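Local coordinates for protein glucose-6-phosphate isomerase (Chlamydia trachomatis D/UW-3/CX, PDB 6OTU) that catalyses the reversible isomerization of glucose-6-phosphate to fructose-6-phosphate, at residues P30-I44 with T55-C67. Numbering follows the deposited sequence.
With ACT (acetate ion), chain B.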
ATOM      1  N   PRO A  30      19.815 -13.569 -19.171  1.00 33.08           N
ATOM      2  CA  PRO A  30      20.244 -12.331 -18.511  1.00 38.75           C
ATOM      3  C   PRO A  30      21.465 -12.562 -17.625  1.00 38.38           C
ATOM      4  O   PRO A  30      21.730 -13.675 -17.160  1.00 42.41           O
ATOM      5  CB  PRO A  30      19.013 -11.927 -17.687  1.00 41.24           C
ATOM      6  CG  PRO A  30      18.265 -13.208 -17.481  1.00 41.39           C
ATOM      7  CD  PRO A  30      18.478 -14.006 -18.723  1.00 37.70           C
ATOM      8  N   ILE A  31      22.230 -11.489 -17.403  1.00 33.78           N
ATOM      9  CA  ILE A  31      23.441 -11.611 -16.600  1.00 34.74           C
ATOM     10  C   ILE A  31      23.092 -12.204 -15.237  1.00 40.70           C
ATOM     11  O   ILE A  31      22.002 -11.972 -14.686  1.00 41.18           O
ATOM     12  CB  ILE A  31      24.171 -10.256 -16.484  1.00 39.69           C
ATOM     13  CG1 ILE A  31      25.564 -10.448 -15.870  1.00 43.12           C
ATOM     14  CG2 ILE A  31      23.372  -9.220 -15.685  1.00 37.33           C
ATOM     15  CD1 ILE A  31      26.390  -9.157 -15.747  1.00 41.63           C
ATOM     16  N   ASP A  32      24.003 -13.031 -14.717  1.00 35.02           N
ATOM     17  CA  ASP A  32      23.836 -13.690 -13.424  1.00 35.78           C
ATOM     18  C   ASP A  32      24.474 -12.814 -12.349  1.00 44.05           C
ATOM     19  O   ASP A  32      25.700 -12.805 -12.177  1.00 37.39           O
ATOM     20  CB  ASP A  32      24.446 -15.088 -13.461  1.00 36.90           C
ATOM     21  CG  ASP A  32      24.404 -15.800 -12.105  1.00 45.97           C
ATOM     22  OD1 ASP A  32      23.657 -15.377 -11.194  1.00 46.04           O
ATOM     23  OD2 ASP A  32      25.129 -16.806 -11.952  1.00 50.90           O
ATOM     24  N   LEU A  33      23.639 -12.069 -11.616  1.00 35.88           N
ATOM     25  CA  LEU A  33      24.177 -11.197 -10.578  1.00 38.49           C
ATOM     26  C   LEU A  33      24.752 -11.972  -9.399  1.00 38.11           C
ATOM     27  O   LEU A  33      25.402 -11.358  -8.552  1.00 39.52           O
ATOM     28  CB  LEU A  33      23.103 -10.215 -10.094  1.00 35.73           C
ATOM     29  CG  LEU A  33      22.521  -9.308 -11.180  1.00 34.32           C
ATOM     30  CD1 LEU A  33      21.231  -8.586 -10.732  1.00 33.53           C
ATOM     31  CD2 LEU A  33      23.569  -8.309 -11.696  1.00 34.42           C
ATOM     32  N   THR A  34      24.523 -13.290  -9.307  1.00 38.62           N
ATOM     33  CA  THR A  34      25.091 -14.070  -8.216  1.00 40.31           C
ATOM     34  C   THR A  34      26.469 -14.643  -8.533  1.00 52.08           C
ATOM     35  O   THR A  34      27.104 -15.201  -7.634  1.00 57.03           O
ATOM     36  CB  THR A  34      24.190 -15.244  -7.826  1.00 45.49           C
ATOM     37  OG1 THR A  34      24.274 -16.254  -8.839  1.00 40.98           O
ATOM     38  CG2 THR A  34      22.730 -14.826  -7.604  1.00 39.57           C
ATOM     39  N   ALA A  35      26.934 -14.554  -9.781  1.00 49.65           N
ATOM     40  CA  ALA A  35      28.266 -15.053 -10.118  1.00 47.51           C
ATOM     41  C   ALA A  35      29.331 -14.249  -9.391  1.00 43.04           C
ATOM     42  O   ALA A  35      29.276 -13.017  -9.362  1.00 48.44           O
ATOM     43  CB  ALA A  35      28.501 -14.981 -11.627  1.00 41.09           C
ATOM     44  N   SER A  36      30.313 -14.951  -8.823  1.00 48.65           N
ATOM     45  CA  SER A  36      31.331 -14.299  -8.007  1.00 48.90           C
ATOM     46  C   SER A  36      32.048 -13.219  -8.808  1.00 51.03           C
ATOM     47  O   SER A  36      32.369 -13.406  -9.984  1.00 54.02           O
ATOM     48  CB  SER A  36      32.327 -15.327  -7.479  1.00 55.12           C
ATOM     49  OG  SER A  36      33.502 -15.336  -8.264  1.00 63.91           O
ATOM     50  N   GLY A  37      32.242 -12.060  -8.178  1.00 51.94           N
ATOM     51  CA  GLY A  37      32.880 -10.927  -8.820  1.00 52.50           C
ATOM     52  C   GLY A  37      32.067 -10.171  -9.855  1.00 61.38           C
ATOM     53  O   GLY A  37      32.631  -9.314 -10.543  1.00 65.01           O
ATOM     54  N   CYS A  38      30.763 -10.446  -9.998  1.00 57.36           N
ATOM     55  CA  CYS A  38      29.985  -9.751 -11.024  1.00 49.04           C
ATOM     56  C   CYS A  38      29.730  -8.296 -10.647  1.00 51.30           C
ATOM     57  O   CYS A  38      29.727  -7.418 -11.517  1.00 52.36           O
ATOM     58  CB  CYS A  38      28.659 -10.465 -11.276  1.00 44.82           C
ATOM     59  SG  CYS A  38      27.468  -9.502 -12.257  1.00 45.82           S
ATOM     60  N   LEU A  39      29.506  -8.020  -9.361  1.00 53.58           N
ATOM     61  CA  LEU A  39      29.263  -6.655  -8.888  1.00 48.01           C
ATOM     62  C   LEU A  39      30.601  -5.981  -8.565  1.00 49.27           C
ATOM     63  O   LEU A  39      30.939  -5.673  -7.417  1.00 47.62           O
ATOM     64  CB  LEU A  39      28.323  -6.668  -7.691  1.00 43.73           C
ATOM     65  CG  LEU A  39      26.897  -7.181  -7.947  1.00 45.24           C
ATOM     66  CD1 LEU A  39      26.015  -6.918  -6.740  1.00 39.55           C
ATOM     67  CD2 LEU A  39      26.284  -6.563  -9.189  1.00 43.08           C
ATOM     68  N   SER A  40      31.363  -5.749  -9.632  1.00 48.05           N
ATOM     69  CA  SER A  40      32.700  -5.182  -9.568  1.00 44.80           C
ATOM     70  C   SER A  40      32.639  -3.666  -9.429  1.00 51.20           C
ATOM     71  O   SER A  40      31.592  -3.032  -9.626  1.00 46.00           O
ATOM     72  CB  SER A  40      33.479  -5.533 -10.824  1.00 43.58           C
ATOM     73  OG  SER A  40      32.901  -4.903 -11.954  1.00 46.67           O
ATOM     74  N   GLU A  41      33.795  -3.081  -9.105  1.00 44.91           N
ATOM     75  CA  GLU A  41      33.879  -1.629  -9.048  1.00 45.02           C
ATOM     76  C   GLU A  41      33.594  -1.015 -10.414  1.00 47.40           C
ATOM     77  O   GLU A  41      32.850  -0.029 -10.514  1.00 48.70           O
ATOM     78  CB  GLU A  41      35.251  -1.186  -8.531  1.00 55.96           C
ATOM     79  CG  GLU A  41      35.175   0.155  -7.812  1.00 65.12           C
ATOM     80  CD  GLU A  41      36.434   0.976  -7.923  1.00 77.09           C
ATOM     81  OE1 GLU A  41      37.531   0.440  -7.621  1.00 81.44           O
ATOM     82  OE2 GLU A  41      36.313   2.160  -8.324  1.00 80.18           O
ATOM     83  N   GLU A  42      34.162  -1.596 -11.478  1.00 46.72           N
ATOM     84  CA  GLU A  42      33.841  -1.162 -12.836  1.00 47.17           C
ATOM     85  C   GLU A  42      32.333  -1.150 -13.075  1.00 45.04           C
ATOM     86  O   GLU A  42      31.783  -0.154 -13.556  1.00 46.18           O
ATOM     87  CB  GLU A  42      34.533  -2.060 -13.860  1.00 46.43           C
ATOM     88  N   ARG A  43      31.639  -2.246 -12.745  1.00 40.19           N
ATOM     89  CA  ARG A  43      30.208  -2.280 -13.034  1.00 38.55           C
ATOM     90  C   ARG A  43      29.432  -1.294 -12.163  1.00 38.19           C
ATOM     91  O   ARG A  43      28.455  -0.693 -12.624  1.00 37.01           O
ATOM     92  CB  ARG A  43      29.659  -3.688 -12.847  1.00 44.16           C
ATOM     93  CG  ARG A  43      28.173  -3.779 -13.113  1.00 41.65           C
ATOM     94  CD  ARG A  43      27.644  -5.159 -12.831  1.00 36.42           C
ATOM     95  NE  ARG A  43      26.195  -5.167 -12.906  1.00 35.13           N
ATOM     96  CZ  ARG A  43      25.505  -5.244 -14.040  1.00 44.96           C
ATOM     97  NH1 ARG A  43      26.146  -5.313 -15.204  1.00 34.19           N
ATOM     98  NH2 ARG A  43      24.171  -5.258 -14.016  1.00 33.06           N
ATOM     99  N   ILE A  44      29.866  -1.097 -10.917  1.00 41.04           N
ATOM    100  CA  ILE A  44      29.187  -0.156 -10.037  1.00 41.65           C
ATOM    101  C   ILE A  44      29.381   1.274 -10.524  1.00 43.99           C
ATOM    102  O   ILE A  44      28.456   2.089 -10.461  1.00 43.33           O
ATOM    103  CB  ILE A  44      29.667  -0.353  -8.591  1.00 40.69           C
ATOM    104  CG1 ILE A  44      29.097  -1.661  -8.047  1.00 44.54           C
ATOM    105  CG2 ILE A  44      29.269   0.832  -7.712  1.00 41.02           C
ATOM    106  CD1 ILE A  44      29.541  -1.975  -6.639  1.00 47.06           C
ATOM    107  N   THR A  55      21.817  10.561  -7.569  1.00 37.59           N
ATOM    108  CA  THR A  55      22.559   9.459  -8.163  1.00 36.45           C
ATOM    109  C   THR A  55      21.613   8.279  -8.339  1.00 38.92           C
ATOM    110  O   THR A  55      20.772   8.003  -7.473  1.00 40.61           O
ATOM    111  CB  THR A  55      23.783   9.067  -7.320  1.00 37.91           C
ATOM    112  OG1 THR A  55      24.606  10.224  -7.126  1.00 39.18           O
ATOM    113  CG2 THR A  55      24.600   7.983  -8.025  1.00 37.73           C
ATOM    114  N   TYR A  56      21.727   7.623  -9.487  1.00 37.22           N
ATOM    115  CA  TYR A  56      20.924   6.462  -9.846  1.00 33.28           C
ATOM    116  C   TYR A  56      21.875   5.321 -10.178  1.00 45.41           C
ATOM    117  O   TYR A  56      22.664   5.428 -11.124  1.00 43.94           O
ATOM    118  CB  TYR A  56      20.037   6.783 -11.043  1.00 32.12           C
ATOM    119  CG  TYR A  56      19.000   5.753 -11.417  1.00 31.05           C
ATOM    120  CD1 TYR A  56      17.893   5.514 -10.598  1.00 35.32           C
ATOM    121  CD2 TYR A  56      19.102   5.035 -12.609  1.00 38.48           C
ATOM    122  CE1 TYR A  56      16.927   4.588 -10.952  1.00 35.79           C
ATOM    123  CE2 TYR A  56      18.128   4.101 -12.974  1.00 29.57           C
ATOM    124  CZ  TYR A  56      17.039   3.891 -12.140  1.00 39.65           C
ATOM    125  OH  TYR A  56      16.058   2.971 -12.476  1.00 36.05           O
ATOM    126  N   SER A  57      21.821   4.250  -9.388  1.00 33.75           N
ATOM    127  CA  SER A  57      22.653   3.065  -9.576  1.00 38.26           C
ATOM    128  C   SER A  57      21.766   1.901  -9.989  1.00 37.43           C
ATOM    129  O   SER A  57      20.728   1.664  -9.374  1.00 37.84           O
ATOM    130  CB  SER A  57      23.428   2.698  -8.307  1.00 37.18           C
ATOM    131  OG  SER A  57      24.484   1.779  -8.582  1.00 46.40           O
ATOM    132  N   TYR A  58      22.180   1.183 -11.032  1.00 36.33           N
ATOM    133  CA  TYR A  58      21.438   0.035 -11.537  1.00 34.91           C
ATOM    134  C   TYR A  58      22.372  -1.135 -11.800  1.00 37.61           C
ATOM    135  O   TYR A  58      22.049  -1.998 -12.620  1.00 38.34           O
ATOM    136  CB  TYR A  58      20.660   0.372 -12.823  1.00 34.75           C
ATOM    137  CG  TYR A  58      21.476   1.094 -13.891  1.00 40.81           C
ATOM    138  CD1 TYR A  58      21.806   2.441 -13.746  1.00 31.32           C
ATOM    139  CD2 TYR A  58      21.906   0.437 -15.046  1.00 39.85           C
ATOM    140  CE1 TYR A  58      22.542   3.118 -14.710  1.00 31.61           C
ATOM    141  CE2 TYR A  58      22.655   1.114 -16.023  1.00 36.83           C
ATOM    142  CZ  TYR A  58      22.967   2.459 -15.844  1.00 36.68           C
ATOM    143  OH  TYR A  58      23.697   3.156 -16.797  1.00 31.99           O
ATOM    144  N   ALA A  59      23.535  -1.165 -11.140  1.00 37.97           N
ATOM    145  CA  ALA A  59      24.384  -2.342 -11.206  1.00 41.80           C
ATOM    146  C   ALA A  59      23.672  -3.587 -10.672  1.00 45.90           C
ATOM    147  O   ALA A  59      24.055  -4.710 -11.019  1.00 34.36           O
ATOM    148  CB  ALA A  59      25.685  -2.079 -10.440  1.00 35.74           C
ATOM    149  N   THR A  60      22.636  -3.418  -9.855  1.00 33.87           N
ATOM    150  CA  THR A  60      21.871  -4.546  -9.333  1.00 38.61           C
ATOM    151  C   THR A  60      20.634  -4.875 -10.177  1.00 34.36           C
ATOM    152  O   THR A  60      19.763  -5.610  -9.713  1.00 42.00           O
ATOM    153  CB  THR A  60      21.474  -4.272  -7.881  1.00 40.22           C
ATOM    154  OG1 THR A  60      20.884  -2.967  -7.782  1.00 38.39           O
ATOM    155  CG2 THR A  60      22.704  -4.328  -6.966  1.00 36.23           C
ATOM    156  N   GLU A  61      20.528  -4.331 -11.391  1.00 34.02           N
ATOM    157  CA  GLU A  61      19.580  -4.807 -12.397  1.00 36.75           C
ATOM    158  C   GLU A  61      20.276  -5.825 -13.290  1.00 38.21           C
ATOM    159  O   GLU A  61      21.491  -5.772 -13.485  1.00 36.77           O
ATOM    160  CB  GLU A  61      19.051  -3.664 -13.271  1.00 39.20           C
ATOM    161  CG  GLU A  61      18.365  -2.529 -12.528  1.00 34.97           C
ATOM    162  CD  GLU A  61      16.902  -2.783 -12.296  1.00 37.40           C
ATOM    163  OE1 GLU A  61      16.404  -3.858 -12.704  1.00 41.87           O
ATOM    164  OE2 GLU A  61      16.248  -1.914 -11.680  1.00 44.28           O
ATOM    165  N   ARG A  62      19.495  -6.765 -13.828  1.00 40.00           N
ATOM    166  CA  ARG A  62      20.033  -7.837 -14.672  1.00 38.44           C
ATOM    167  C   ARG A  62      20.222  -7.327 -16.104  1.00 35.79           C
ATOM    168  O   ARG A  62      19.564  -7.759 -17.054  1.00 36.08           O
ATOM    169  CB  ARG A  62      19.122  -9.056 -14.634  1.00 39.20           C
ATOM    170  CG  ARG A  62      18.972  -9.670 -13.253  1.00 38.32           C
ATOM    171  CD  ARG A  62      18.334 -11.056 -13.312  1.00 33.73           C
ATOM    172  NE  ARG A  62      19.261 -12.082 -13.774  1.00 34.30           N
ATOM    173  CZ  ARG A  62      18.943 -13.366 -13.903  1.00 34.26           C
ATOM    174  NH1 ARG A  62      17.709 -13.760 -13.617  1.00 35.20           N
ATOM    175  NH2 ARG A  62      19.844 -14.251 -14.323  1.00 33.28           N
ATOM    176  N   VAL A  63      21.152  -6.385 -16.249  1.00 37.60           N
ATOM    177  CA  VAL A  63      21.455  -5.773 -17.540  1.00 30.34           C
ATOM    178  C   VAL A  63      22.968  -5.689 -17.702  1.00 39.86           C
ATOM    179  O   VAL A  63      23.703  -5.498 -16.726  1.00 42.08           O
ATOM    180  CB  VAL A  63      20.796  -4.381 -17.680  1.00 34.75           C
ATOM    181  CG1 VAL A  63      19.277  -4.514 -17.759  1.00 28.88           C
ATOM    182  CG2 VAL A  63      21.192  -3.465 -16.524  1.00 44.53           C
ATOM    183  N   ASP A  64      23.434  -5.869 -18.936  1.00 42.49           N
ATOM    184  CA  ASP A  64      24.827  -5.678 -19.318  1.00 38.11           C
ATOM    185  C   ASP A  64      24.866  -4.721 -20.507  1.00 42.37           C
ATOM    186  O   ASP A  64      23.825  -4.232 -20.965  1.00 31.56           O
ATOM    187  CB  ASP A  64      25.514  -7.019 -19.633  1.00 39.24           C
ATOM    188  CG  ASP A  64      24.759  -7.843 -20.689  1.00 45.91           C
ATOM    189  OD1 ASP A  64      23.916  -7.272 -21.407  1.00 44.30           O
ATOM    190  OD2 ASP A  64      25.022  -9.061 -20.819  1.00 50.55           O
ATOM    191  N   ASP A  65      26.081  -4.463 -21.017  1.00 33.29           N
ATOM    192  CA  ASP A  65      26.257  -3.423 -22.030  1.00 33.48           C
ATOM    193  C   ASP A  65      25.486  -3.738 -23.314  1.00 45.87           C
ATOM    194  O   ASP A  65      24.915  -2.835 -23.941  1.00 43.68           O
ATOM    195  CB  ASP A  65      27.756  -3.240 -22.307  1.00 34.77           C
ATOM    196  CG  ASP A  65      28.474  -2.563 -21.143  1.00 41.62           C
ATOM    197  OD1 ASP A  65      27.780  -2.146 -20.179  1.00 46.29           O
ATOM    198  OD2 ASP A  65      29.709  -2.436 -21.180  1.00 43.88           O
ATOM    199  N   ARG A  66      25.462  -5.012 -23.718  1.00 43.95           N
ATOM    200  CA  ARG A  66      24.695  -5.436 -24.889  1.00 37.26           C
ATOM    201  C   ARG A  66      23.225  -5.063 -24.740  1.00 35.61           C
ATOM    202  O   ARG A  66      22.617  -4.477 -25.644  1.00 37.88           O
ATOM    203  CB  ARG A  66      24.852  -6.949 -25.071  1.00 43.53           C
ATOM    204  CG  ARG A  66      24.194  -7.537 -26.304  1.00 54.74           C
ATOM    205  CD  ARG A  66      24.662  -8.975 -26.595  1.00 58.35           C
ATOM    206  NE  ARG A  66      24.224  -9.929 -25.574  1.00 58.91           N
ATOM    207  CZ  ARG A  66      23.526 -11.030 -25.832  1.00 53.65           C
ATOM    208  NH1 ARG A  66      23.184 -11.314 -27.084  1.00 56.61           N
ATOM    209  NH2 ARG A  66      23.174 -11.847 -24.843  1.00 46.01           N
ATOM    210  N   CYS A  67      22.650  -5.392 -23.585  1.00 34.56           N
ATOM    211  CA  CYS A  67      21.251  -5.104 -23.293  1.00 38.61           C
ATOM    212  C   CYS A  67      20.959  -3.599 -23.300  1.00 37.60           C
ATOM    213  O   CYS A  67      19.949  -3.149 -23.863  1.00 36.86           O
ATOM    214  CB  CYS A  67      20.918  -5.724 -21.934  1.00 36.46           C
ATOM    215  SG  CYS A  67      19.389  -5.210 -21.236  1.00 45.82           S
TER
HETATM  216  C   ACT B 601      24.315  12.621  -4.607  1.00 56.13           C
HETATM  217  O   ACT B 601      24.939  11.566  -4.880  1.00 55.41           O
HETATM  218  OXT ACT B 601      23.420  12.780  -3.732  1.00 55.86           O
HETATM  219  CH3 ACT B 601      24.688  13.915  -5.469  1.00 52.36           C
HETATM  220  O   HOH W   1      21.374  -9.163 -18.837  1.00 34.72           O
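R43 and R62 reach across this contact in opposite directions: R43 bonds two backbone carbonyls of 55-67 and R62 bonds one of 30-44. R43 lies in the first turn of helix 41-46, where S40 is the N-cap. Its chain is extended, with CG anti to the backbone N (chi1 179°). This carries the guanidinium to the type I beta turn Y58-E61 and the inverse gamma turn centred on R62. R43 NE bonds A59 O at 2.9 Å, in the carbonyl plane on a lone pair. R43 NH2 also reaches A59 O, from above that plane. At the end of the group, R43 NH1 and NH2 both bond V63 O, at 2.9 and 2.8 Å. E61 O also lies near the guanidinium plane, 2.8 Å from R43 NH2.

The R62 chain bends at chi3 (76°), and R62 NE meets I31 O at 2.9 Å, nearly in line with the C=O bond. R62 NH2 bonds the same oxygen at 3.2 Å. A water joins I31 N to R62 O.

Carbon contacts surround these bonds. P30 CG sits over the centre of one face of the R62 guanidinium, 3.6 Å from R62 CZ. L33 CD1 touches R62 CG at 3.6 Å, while L39 CD2 approaches A59 O. I44 CG1 against A59 CB is an apolar pair. Both leucines also touch helix 422-439.

The contact thus joins the loop after helix 18-26 and the start of helix 41-46 to the turns between strand 54-57 and helix 65-77. A59 O and V63 O each take two N-H groups of R43, and I31 O takes two of R62; these in-plane bonds fix how both guanidinium groups are turned.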